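Local coordinates for transcriptional regulator AefR (Pseudomonas syringae pv. tomato, PDB 3CDL), which probably binds cis-regulatory DNA and controls transcription as a TetR-family regulator with a predicted helix-turn-helix motif, at residues E132-D144 and V150-L162. Residues are numbered along the deposited sequence; the frame is centred on the assembly and turned at random.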
ATOM      1  N   GLU B 132     -19.406  -2.534  -0.215  1.00 67.96           N
ATOM      2  CA  GLU B 132     -18.631  -1.658   0.673  1.00 68.15           C
ATOM      3  C   GLU B 132     -19.136  -0.206   0.644  1.00 67.83           C
ATOM      4  O   GLU B 132     -19.827   0.191  -0.300  1.00 67.94           O
ATOM      5  CB  GLU B 132     -17.123  -1.761   0.386  1.00 68.29           C
ATOM      6  CG  GLU B 132     -16.561  -0.801  -0.662  1.00 69.62           C
ATOM      7  CD  GLU B 132     -16.190   0.565  -0.080  1.00 71.55           C
ATOM      8  OE1 GLU B 132     -15.770   0.653   1.097  1.00 72.09           O
ATOM      9  OE2 GLU B 132     -16.329   1.564  -0.807  1.00 72.38           O
ATOM     10  N   THR B 133     -18.768   0.576   1.671  1.00 67.31           N
ATOM     11  CA  THR B 133     -19.469   1.835   2.029  1.00 66.43           C
ATOM     12  C   THR B 133     -19.387   2.970   1.016  1.00 65.24           C
ATOM     13  O   THR B 133     -20.428   3.496   0.597  1.00 65.43           O
ATOM     14  CB  THR B 133     -18.992   2.415   3.385  1.00 66.57           C
ATOM     15  OG1 THR B 133     -18.584   1.356   4.251  1.00 67.31           O
ATOM     16  CG2 THR B 133     -20.118   3.224   4.051  1.00 67.20           C
ATOM     17  N   PHE B 134     -18.157   3.361   0.668  1.00 63.49           N
ATOM     18  CA  PHE B 134     -17.895   4.482  -0.247  1.00 62.29           C
ATOM     19  C   PHE B 134     -18.552   4.190  -1.593  1.00 61.58           C
ATOM     20  O   PHE B 134     -19.185   5.064  -2.194  1.00 62.00           O
ATOM     21  CB  PHE B 134     -16.378   4.737  -0.401  1.00 61.85           C
ATOM     22  CG  PHE B 134     -15.711   5.339   0.838  1.00 61.73           C
ATOM     23  CD1 PHE B 134     -14.413   5.846   0.764  1.00 60.77           C
ATOM     24  CD2 PHE B 134     -16.384   5.416   2.069  1.00 61.41           C
ATOM     25  CE1 PHE B 134     -13.790   6.403   1.887  1.00 60.60           C
ATOM     26  CE2 PHE B 134     -15.767   5.976   3.201  1.00 60.67           C
ATOM     27  CZ  PHE B 134     -14.476   6.474   3.105  1.00 60.65           C
ATOM     28  N   SER B 135     -18.428   2.937  -2.022  1.00 60.31           N
ATOM     29  CA  SER B 135     -19.057   2.427  -3.219  1.00 59.03           C
ATOM     30  C   SER B 135     -20.573   2.600  -3.189  1.00 58.11           C
ATOM     31  O   SER B 135     -21.160   3.165  -4.107  1.00 58.30           O
ATOM     32  CB  SER B 135     -18.701   0.955  -3.358  1.00 59.13           C
ATOM     33  OG  SER B 135     -18.793   0.549  -4.702  1.00 60.37           O
ATOM     34  N   ALA B 136     -21.208   2.120  -2.127  1.00 56.92           N
ATOM     35  CA  ALA B 136     -22.660   2.147  -2.025  1.00 55.68           C
ATOM     36  C   ALA B 136     -23.191   3.571  -2.206  1.00 54.98           C
ATOM     37  O   ALA B 136     -24.182   3.799  -2.908  1.00 55.14           O
ATOM     38  CB  ALA B 136     -23.097   1.565  -0.684  1.00 55.53           C
ATOM     39  N   TRP B 137     -22.499   4.519  -1.584  1.00 53.99           N
ATOM     40  CA  TRP B 137     -22.848   5.930  -1.621  1.00 52.84           C
ATOM     41  C   TRP B 137     -22.697   6.514  -3.023  1.00 52.52           C
ATOM     42  O   TRP B 137     -23.636   7.127  -3.538  1.00 52.43           O
ATOM     43  CB  TRP B 137     -21.956   6.685  -0.636  1.00 52.68           C
ATOM     44  CG  TRP B 137     -22.320   8.124  -0.410  1.00 52.46           C
ATOM     45  CD1 TRP B 137     -23.255   8.618   0.470  1.00 51.96           C
ATOM     46  CD2 TRP B 137     -21.733   9.259  -1.051  1.00 51.36           C
ATOM     47  NE1 TRP B 137     -23.285   9.991   0.401  1.00 52.26           N
ATOM     48  CE2 TRP B 137     -22.354  10.408  -0.518  1.00 51.43           C
ATOM     49  CE3 TRP B 137     -20.739   9.417  -2.024  1.00 51.17           C
ATOM     50  CZ2 TRP B 137     -22.022  11.693  -0.936  1.00 51.66           C
ATOM     51  CZ3 TRP B 137     -20.403  10.696  -2.432  1.00 51.83           C
ATOM     52  CH2 TRP B 137     -21.047  11.817  -1.892  1.00 51.70           C
ATOM     53  N   ILE B 138     -21.518   6.319  -3.630  1.00 51.53           N
ATOM     54  CA  ILE B 138     -21.240   6.816  -4.982  1.00 50.76           C
ATOM     55  C   ILE B 138     -22.331   6.390  -5.970  1.00 50.72           C
ATOM     56  O   ILE B 138     -22.823   7.215  -6.736  1.00 51.39           O
ATOM     57  CB  ILE B 138     -19.802   6.413  -5.484  1.00 50.46           C
ATOM     58  CG1 ILE B 138     -18.723   7.173  -4.711  1.00 49.64           C
ATOM     59  CG2 ILE B 138     -19.628   6.679  -6.975  1.00 49.71           C
ATOM     60  CD1 ILE B 138     -17.400   6.413  -4.552  1.00 46.73           C
ATOM     61  N   ARG B 139     -22.696   5.108  -5.936  1.00 50.48           N
ATOM     62  CA  ARG B 139     -23.798   4.551  -6.725  1.00 50.08           C
ATOM     63  C   ARG B 139     -25.126   5.261  -6.434  1.00 49.91           C
ATOM     64  O   ARG B 139     -25.855   5.606  -7.362  1.00 50.39           O
ATOM     65  CB  ARG B 139     -23.917   3.039  -6.474  1.00 50.02           C
ATOM     66  CG  ARG B 139     -25.099   2.334  -7.158  1.00 50.16           C
ATOM     67  CD  ARG B 139     -24.904   0.808  -7.312  1.00 50.32           C
ATOM     68  NE  ARG B 139     -23.938   0.265  -6.360  1.00 51.93           N
ATOM     69  CZ  ARG B 139     -22.784  -0.306  -6.698  1.00 53.53           C
ATOM     70  NH1 ARG B 139     -21.954  -0.738  -5.743  1.00 54.57           N
ATOM     71  NH2 ARG B 139     -22.459  -0.452  -7.982  1.00 52.71           N
ATOM     72  N   ALA B 140     -25.439   5.481  -5.157  1.00 49.10           N
ATOM     73  CA  ALA B 140     -26.653   6.221  -4.792  1.00 48.36           C
ATOM     74  C   ALA B 140     -26.631   7.678  -5.295  1.00 48.15           C
ATOM     75  O   ALA B 140     -27.601   8.148  -5.911  1.00 47.76           O
ATOM     76  CB  ALA B 140     -26.878   6.168  -3.294  1.00 48.16           C
ATOM     77  N   ALA B 141     -25.512   8.370  -5.047  1.00 47.78           N
ATOM     78  CA  ALA B 141     -25.293   9.749  -5.495  1.00 47.46           C
ATOM     79  C   ALA B 141     -25.439   9.877  -7.012  1.00 47.70           C
ATOM     80  O   ALA B 141     -26.005  10.866  -7.519  1.00 47.20           O
ATOM     81  CB  ALA B 141     -23.928  10.236  -5.039  1.00 47.21           C
ATOM     82  N   GLN B 142     -24.944   8.859  -7.723  1.00 48.07           N
ATOM     83  CA  GLN B 142     -25.071   8.782  -9.182  1.00 48.62           C
ATOM     84  C   GLN B 142     -26.513   8.624  -9.669  1.00 49.20           C
ATOM     85  O   GLN B 142     -26.913   9.307 -10.614  1.00 49.64           O
ATOM     86  CB  GLN B 142     -24.189   7.669  -9.750  1.00 48.48           C
ATOM     87  CG  GLN B 142     -22.780   8.099 -10.094  1.00 47.44           C
ATOM     88  CD  GLN B 142     -21.860   6.927 -10.390  1.00 48.96           C
ATOM     89  OE1 GLN B 142     -20.639   7.057 -10.308  1.00 51.11           O
ATOM     90  NE2 GLN B 142     -22.433   5.773 -10.727  1.00 47.41           N
ATOM     91  N   LYS B 143     -27.287   7.733  -9.040  1.00 49.49           N
ATOM     92  CA  LYS B 143     -28.692   7.547  -9.410  1.00 50.07           C
ATOM     93  C   LYS B 143     -29.497   8.837  -9.260  1.00 50.04           C
ATOM     94  O   LYS B 143     -30.443   9.085 -10.016  1.00 49.98           O
ATOM     95  CB  LYS B 143     -29.356   6.426  -8.594  1.00 50.41           C
ATOM     96  CG  LYS B 143     -29.371   5.040  -9.261  1.00 51.47           C
ATOM     97  CD  LYS B 143     -30.154   5.021 -10.587  1.00 52.47           C
ATOM     98  CE  LYS B 143     -31.659   4.947 -10.387  1.00 54.05           C
ATOM     99  NZ  LYS B 143     -32.118   3.574 -10.026  1.00 54.97           N
ATOM    100  N   ASP B 144     -29.112   9.665  -8.292  1.00 50.09           N
ATOM    101  CA  ASP B 144     -29.815  10.921  -8.049  1.00 50.01           C
ATOM    102  C   ASP B 144     -29.298  12.033  -8.972  1.00 49.68           C
ATOM    103  O   ASP B 144     -29.763  13.181  -8.913  1.00 49.75           O
ATOM    104  CB  ASP B 144     -29.697  11.310  -6.578  1.00 50.34           C
ATOM    105  CG  ASP B 144     -30.804  12.240  -6.129  1.00 51.17           C
ATOM    106  OD1 ASP B 144     -31.969  12.057  -6.538  1.00 53.75           O
ATOM    107  OD2 ASP B 144     -30.512  13.165  -5.351  1.00 53.68           O
ATOM    108  N   VAL B 150     -19.383   6.821 -13.518  1.00 48.51           N
ATOM    109  CA  VAL B 150     -18.135   6.076 -13.503  1.00 47.71           C
ATOM    110  C   VAL B 150     -18.462   4.801 -12.731  1.00 47.14           C
ATOM    111  O   VAL B 150     -19.472   4.774 -12.043  1.00 46.79           O
ATOM    112  CB  VAL B 150     -16.951   6.913 -12.860  1.00 48.18           C
ATOM    113  CG1 VAL B 150     -17.284   7.391 -11.438  1.00 47.80           C
ATOM    114  CG2 VAL B 150     -15.653   6.142 -12.894  1.00 46.67           C
ATOM    115  N   ASP B 151     -17.635   3.760 -12.854  1.00 46.57           N
ATOM    116  CA  ASP B 151     -17.774   2.548 -12.046  1.00 45.95           C
ATOM    117  C   ASP B 151     -17.600   2.909 -10.584  1.00 45.24           C
ATOM    118  O   ASP B 151     -16.532   3.358 -10.195  1.00 45.47           O
ATOM    119  CB  ASP B 151     -16.704   1.524 -12.432  1.00 46.34           C
ATOM    120  CG  ASP B 151     -16.908   0.164 -11.753  1.00 47.46           C
ATOM    121  OD1 ASP B 151     -17.831  -0.589 -12.177  1.00 48.15           O
ATOM    122  OD2 ASP B 151     -16.137  -0.159 -10.815  1.00 46.30           O
ATOM    123  N   PRO B 152     -18.662   2.753  -9.774  1.00 44.81           N
ATOM    124  CA  PRO B 152     -18.619   3.066  -8.333  1.00 44.31           C
ATOM    125  C   PRO B 152     -17.353   2.575  -7.615  1.00 44.21           C
ATOM    126  O   PRO B 152     -16.780   3.311  -6.816  1.00 43.64           O
ATOM    127  CB  PRO B 152     -19.877   2.375  -7.799  1.00 44.42           C
ATOM    128  CG  PRO B 152     -20.860   2.495  -8.964  1.00 43.55           C
ATOM    129  CD  PRO B 152     -20.014   2.304 -10.201  1.00 44.55           C
ATOM    130  N   GLY B 153     -16.907   1.358  -7.935  1.00 44.66           N
ATOM    131  CA  GLY B 153     -15.675   0.781  -7.406  1.00 44.31           C
ATOM    132  C   GLY B 153     -14.417   1.508  -7.850  1.00 45.18           C
ATOM    133  O   GLY B 153     -13.477   1.680  -7.059  1.00 46.18           O
ATOM    134  N   PHE B 154     -14.364   1.925  -9.108  1.00 45.11           N
ATOM    135  CA  PHE B 154     -13.241   2.737  -9.586  1.00 45.33           C
ATOM    136  C   PHE B 154     -13.137   4.050  -8.775  1.00 45.08           C
ATOM    137  O   PHE B 154     -12.058   4.453  -8.325  1.00 46.17           O
ATOM    138  CB  PHE B 154     -13.413   2.994 -11.082  1.00 45.09           C
ATOM    139  CG  PHE B 154     -12.202   3.561 -11.749  1.00 46.61           C
ATOM    140  CD1 PHE B 154     -11.231   2.721 -12.287  1.00 45.69           C
ATOM    141  CD2 PHE B 154     -12.030   4.949 -11.858  1.00 48.68           C
ATOM    142  CE1 PHE B 154     -10.107   3.238 -12.907  1.00 45.66           C
ATOM    143  CE2 PHE B 154     -10.895   5.488 -12.494  1.00 46.67           C
ATOM    144  CZ  PHE B 154      -9.940   4.623 -13.020  1.00 46.21           C
ATOM    145  N   ALA B 155     -14.272   4.686  -8.532  1.00 44.89           N
ATOM    146  CA  ALA B 155     -14.292   5.963  -7.864  1.00 44.65           C
ATOM    147  C   ALA B 155     -13.945   5.840  -6.374  1.00 45.04           C
ATOM    148  O   ALA B 155     -13.191   6.666  -5.833  1.00 46.23           O
ATOM    149  CB  ALA B 155     -15.646   6.626  -8.060  1.00 44.09           C
ATOM    150  N   ALA B 156     -14.464   4.804  -5.725  1.00 44.95           N
ATOM    151  CA  ALA B 156     -14.210   4.554  -4.302  1.00 44.78           C
ATOM    152  C   ALA B 156     -12.724   4.303  -4.015  1.00 45.14           C
ATOM    153  O   ALA B 156     -12.186   4.744  -2.979  1.00 45.54           O
ATOM    154  CB  ALA B 156     -15.077   3.384  -3.801  1.00 44.37           C
ATOM    155  N   THR B 157     -12.058   3.617  -4.943  1.00 44.98           N
ATOM    156  CA  THR B 157     -10.630   3.298  -4.807  1.00 44.56           C
ATOM    157  C   THR B 157      -9.764   4.553  -4.707  1.00 44.28           C
ATOM    158  O   THR B 157      -8.916   4.657  -3.836  1.00 44.24           O
ATOM    159  CB  THR B 157     -10.189   2.351  -5.939  1.00 44.85           C
ATOM    160  OG1 THR B 157     -11.059   1.213  -5.922  1.00 42.84           O
ATOM    161  CG2 THR B 157      -8.703   1.905  -5.773  1.00 43.86           C
ATOM    162  N   GLN B 158     -10.021   5.503  -5.593  1.00 44.79           N
ATOM    163  CA  GLN B 158      -9.386   6.813  -5.587  1.00 44.45           C
ATOM    164  C   GLN B 158      -9.708   7.519  -4.281  1.00 45.66           C
ATOM    165  O   GLN B 158      -8.803   8.019  -3.583  1.00 45.49           O
ATOM    166  CB  GLN B 158      -9.907   7.630  -6.770  1.00 44.21           C
ATOM    167  CG  GLN B 158      -9.616   7.006  -8.137  1.00 41.45           C
ATOM    168  CD  GLN B 158     -10.182   7.828  -9.266  1.00 42.44           C
ATOM    169  OE1 GLN B 158      -9.438   8.317 -10.093  1.00 46.12           O
ATOM    170  NE2 GLN B 158     -11.503   8.007  -9.297  1.00 40.74           N
HETATM  171  N   MSE B 159     -10.992   7.506  -3.920  1.00 46.15           N
HETATM  172  CA  MSE B 159     -11.461   8.086  -2.665  0.50 46.88           C
HETATM  173  C   MSE B 159     -10.605   7.567  -1.507  1.00 47.09           C
HETATM  174  O   MSE B 159     -10.055   8.329  -0.737  1.00 47.57           O
HETATM  175  CB  MSE B 159     -12.937   7.720  -2.445  0.50 46.79           C
HETATM  176  CG  MSE B 159     -13.823   8.867  -1.977  0.50 47.53           C
HETATM  177 SE   MSE B 159     -15.593   8.314  -1.328  0.40 47.17          SE
HETATM  178  CE  MSE B 159     -16.699   9.501  -2.370  0.50 47.60           C
ATOM    179  N   HIS B 160     -10.527   6.237  -1.407  1.00 47.70           N
ATOM    180  CA  HIS B 160      -9.790   5.537  -0.363  1.00 48.18           C
ATOM    181  C   HIS B 160      -8.294   5.779  -0.394  1.00 48.49           C
ATOM    182  O   HIS B 160      -7.680   5.967   0.667  1.00 48.09           O
ATOM    183  CB  HIS B 160     -10.087   4.043  -0.409  1.00 48.21           C
ATOM    184  CG  HIS B 160     -11.305   3.666   0.368  1.00 49.98           C
ATOM    185  ND1 HIS B 160     -12.467   3.215  -0.231  1.00 50.39           N
ATOM    186  CD2 HIS B 160     -11.552   3.689   1.702  1.00 52.23           C
ATOM    187  CE1 HIS B 160     -13.371   2.957   0.701  1.00 51.40           C
ATOM    188  NE2 HIS B 160     -12.849   3.248   1.883  1.00 53.80           N
ATOM    189  N   ALA B 161      -7.734   5.772  -1.611  1.00 48.34           N
ATOM    190  CA  ALA B 161      -6.332   6.098  -1.890  1.00 48.12           C
ATOM    191  C   ALA B 161      -5.918   7.472  -1.397  1.00 47.94           C
ATOM    192  O   ALA B 161      -4.806   7.670  -0.937  1.00 48.59           O
ATOM    193  CB  ALA B 161      -6.069   6.014  -3.415  1.00 48.47           C
ATOM    194  N   LEU B 162      -6.805   8.439  -1.522  1.00 47.83           N
ATOM    195  CA  LEU B 162      -6.480   9.798  -1.096  1.00 47.64           C
ATOM    196  C   LEU B 162      -6.269   9.904   0.418  1.00 47.16           C
ATOM    197  O   LEU B 162      -5.590  10.803   0.849  1.00 47.65           O
ATOM    198  CB  LEU B 162      -7.543  10.788  -1.597  1.00 47.30           C
ATOM    199  CG  LEU B 162      -7.305  11.594  -2.905  1.00 47.73           C
ATOM    200  CD1 LEU B 162      -5.917  11.400  -3.550  1.00 43.42           C
ATOM    201  CD2 LEU B 162      -8.455  11.475  -3.945  1.00 44.63           C
TER
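Phe134 and His160 lie face against face in an offset stack, their ring centroids 3.9 Å apart and their planes only 10° from parallel, though the rings are modelled closer than carbons can sit and the exact spacing is doubtful. The stack belongs to a splayed helix-loop-helix unit of the all-helical, AefR-like C-terminal domain of this TetR-family protein, in which a short loop joins helix 133-143 to helix 152-167. The two axes pass 8.4 Å apart with 125° between their N-to-C directions. Packing is knobs-into-holes in both directions: Ile138 enters a hole formed by Pro152, Ala155, Ala156 and Met159, and Pro152 fits among Ser135, Ile138, Arg139 and Gln142. CG1 of Ile138 is anti to its carbonyl carbon (chi1 -70°), which sends CD1 over the first turn of the partner helix, 3.9 Å from Ala155 CB. Selenomethionine Met159 has two conformers; in the one described here its CE meets Ile138 CD1 tip to tip at 3.8 Å, and its selenium lies obliquely 4.1 Å from the Phe134 ring centroid, a Met-aromatic contact; neither need hold in the other. Leu86 and Phe195 also pack on Met159, while Phe154 stacks with Phe166 of the second subunit. On the exposed flank the bent Arg139 chain lays one guanidinium face over Pro152. Glu132 OE2 accepts from Ser135 N at 2.8 Å, approached from above the carboxylate plane, and sits 3.7 Å from Ala156 CB.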